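Local coordinates for protein purine nucleoside phosphorylase (Schistosoma mansoni, PDB 6AWE) that probably catalyses the reversible phosphorolysis of purine nucleosides such as inosine and guanosine, releasing the free base and ribose 1-phosphate, at residues A[115-120]-A[221-226]. Residues are numbered along the deposited sequence; the frame is centred on the assembly and turned at random.
Sequences ITNLAG and MSTVPE. With C0J (2-fluoro-6-{[2-(pyridin-2-yl)ethyl]amino}benzonitrile), chain J; DMS (dimethyl sulfoxide), chain C.
Thr-223, Asn-117 and Ile-115 carry most of this buried contact, in which strand 112-121 meets the turn that leads into helix 224-232. The single hydrogen bond across it runs from Asn-117 ND2 to Thr-223 OG1, 2.9 Å long and bent to 143° at the hydrogen, with the hydroxyl tilted 23° out of the amide plane. The two side chains cross at nearly a right angle. Asn-117 is held at its other end as well, since OD1 is hydrogen-bonded to Ser-241 OG on the neighbouring strand, and the two bonds together fix the amide's rotation. Thr-223 OG1 lies anti to its own carbonyl carbon (chi1 -63°), a setting that brings the hydroxyl up to the strand; it is also hydrogen-bonded to Ser-222 OG at 3.0 Å. Beside this polar link, the side chains of Ile-115 and Thr-223 pass alongside one another, pointing opposite ways, the methyl CG2 of Ile-115 coming to 3.9 Å from Thr-223 OG1. Farther out, Ile-115 CD1 rests 4.4 Å from CB of Glu-226, whose carboxylate forms a salt bridge with Arg-86, which also bonds weakly to Thr-223 OG1. Ser-222 OG approaches the flank of Asn-117, 3.6 Å from CB, and lies near the oxygen of a bound dimethyl sulfoxide. A water bonded to Leu-118 O and, weakly, to Met-221 N bridges the strand and the turn. Past it, 2-fluoro-6-{[2-(pyridin-2-yl)ethyl]amino}benzonitrile lies against the backbone of Ala-119 and Gly-120, with Met-221 CE 3.8 Å from its nitrile nitrogen N2. Glu-203 and Asn-197 hydrogen-bond the same ligand, an arrangement consistent with the purine pocket of trimeric nucleoside phosphorylases, at the C-terminal end of strand 112-121 in the central sheet of the phosphorylase superfamily's alpha/beta fold.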
# COMPACT_ATOMS: atom_id res chain seq x y z
N ILE A 115 13.36 -10.60 18.84
CA ILE A 115 13.70 -10.01 17.54
C ILE A 115 14.50 -8.72 17.70
O ILE A 115 14.17 -7.87 18.53
CB ILE A 115 12.42 -9.70 16.72
CG1 ILE A 115 11.48 -10.88 16.68
CG2 ILE A 115 12.81 -9.28 15.27
CD1 ILE A 115 10.14 -10.53 16.04
N THR A 116 15.57 -8.56 16.90
CA THR A 116 16.26 -7.28 16.82
C THR A 116 16.25 -6.79 15.37
O THR A 116 16.14 -7.58 14.41
CB THR A 116 17.71 -7.37 17.37
OG1 THR A 116 18.47 -8.29 16.56
CG2 THR A 116 17.72 -7.88 18.83
N ASN A 117 16.39 -5.46 15.22
CA ASN A 117 16.50 -4.85 13.91
C ASN A 117 17.32 -3.57 14.01
O ASN A 117 17.61 -3.08 15.11
CB ASN A 117 15.11 -4.57 13.29
CG ASN A 117 14.29 -3.59 14.09
OD1 ASN A 117 14.66 -2.45 14.25
ND2 ASN A 117 13.11 -4.02 14.50
N LEU A 118 17.74 -3.08 12.84
CA LEU A 118 18.29 -1.74 12.69
C LEU A 118 17.22 -0.80 12.15
O LEU A 118 16.48 -1.16 11.23
CB LEU A 118 19.49 -1.76 11.75
CG LEU A 118 20.93 -2.14 12.24
CD1 LEU A 118 21.53 -0.95 12.98
CD2 LEU A 118 20.93 -3.32 13.12
N ALA A 119 17.19 0.44 12.67
CA ALA A 119 16.11 1.37 12.35
C ALA A 119 16.61 2.81 12.35
O ALA A 119 17.62 3.14 12.99
CB ALA A 119 14.93 1.24 13.33
N GLY A 120 15.86 3.66 11.66
CA GLY A 120 16.08 5.11 11.72
C GLY A 120 15.30 5.77 12.85
O GLY A 120 14.17 5.40 13.13
N MET A 221 12.39 -1.59 8.02
CA MET A 221 11.91 -2.36 6.85
C MET A 221 11.64 -3.83 7.17
O MET A 221 11.62 -4.66 6.24
CB MET A 221 12.90 -2.27 5.68
CG MET A 221 13.29 -0.91 5.35
SD MET A 221 14.57 -0.95 3.99
CE MET A 221 15.13 0.74 4.10
N SER A 222 11.47 -4.17 8.44
CA SER A 222 11.31 -5.57 8.85
C SER A 222 10.38 -5.67 10.05
O SER A 222 9.61 -4.73 10.36
CB SER A 222 12.67 -6.22 9.21
OG SER A 222 13.23 -5.63 10.38
N THR A 223 10.41 -6.85 10.67
CA THR A 223 9.88 -7.13 12.02
C THR A 223 8.34 -7.24 12.10
O THR A 223 7.80 -8.23 12.63
CB THR A 223 10.43 -6.06 12.97
OG1 THR A 223 11.87 -6.20 13.03
CG2 THR A 223 9.96 -6.33 14.37
N VAL A 224 7.59 -6.24 11.60
CA VAL A 224 6.11 -6.26 11.72
C VAL A 224 5.49 -7.51 11.06
O VAL A 224 4.54 -8.08 11.65
CB VAL A 224 5.53 -4.93 11.21
CG1 VAL A 224 4.03 -5.00 11.04
CG2 VAL A 224 5.91 -3.81 12.19
N PRO A 225 5.95 -8.00 9.90
CA PRO A 225 5.36 -9.24 9.35
C PRO A 225 5.50 -10.43 10.30
O PRO A 225 4.51 -11.15 10.58
CB PRO A 225 6.13 -9.43 8.03
CG PRO A 225 6.44 -7.99 7.59
CD PRO A 225 6.85 -7.35 8.91
N GLU A 226 6.71 -10.60 10.88
CA GLU A 226 6.94 -11.72 11.82
C GLU A 226 6.12 -11.57 13.10
O GLU A 226 5.64 -12.56 13.67
CB GLU A 226 8.44 -11.81 12.18
CG GLU A 226 9.34 -12.18 11.08
CD GLU A 226 9.97 -10.97 10.41
OE1 GLU A 226 9.23 -10.06 10.06
OE2 GLU A 226 11.21 -10.91 10.22
C12 C0J J . 15.75 2.97 7.94
C13 C0J J . 14.41 2.97 7.16
C11 C0J J . 19.33 9.95 6.60
C10 C0J J . 19.43 10.20 5.31
C9 C0J J . 18.44 9.60 4.34
C8 C0J J . 17.50 8.83 4.79
C7 C0J J . 17.40 8.53 6.28
C4 C0J J . 16.50 4.06 8.16
C5 C0J J . 16.97 6.51 7.64
C6 C0J J . 16.30 7.59 6.77
C3 C0J J . 17.83 3.94 8.87
C2 C0J J . 18.26 2.71 9.26
C1 C0J J . 17.42 1.48 9.00
N2 C0J J . 13.41 2.95 6.60
C C0J J . 16.27 1.63 8.37
F C0J J . 15.54 0.51 8.13
N C0J J . 16.07 5.35 7.74
N1 C0J J . 18.27 9.05 7.13
S DMS C . 17.50 -5.45 10.26
O DMS C . 16.15 -4.94 9.86
C1 DMS C . 17.33 -7.01 9.34
C2 DMS C . 18.85 -4.83 9.31
O HOH W 1 14.21 -2.48 10.79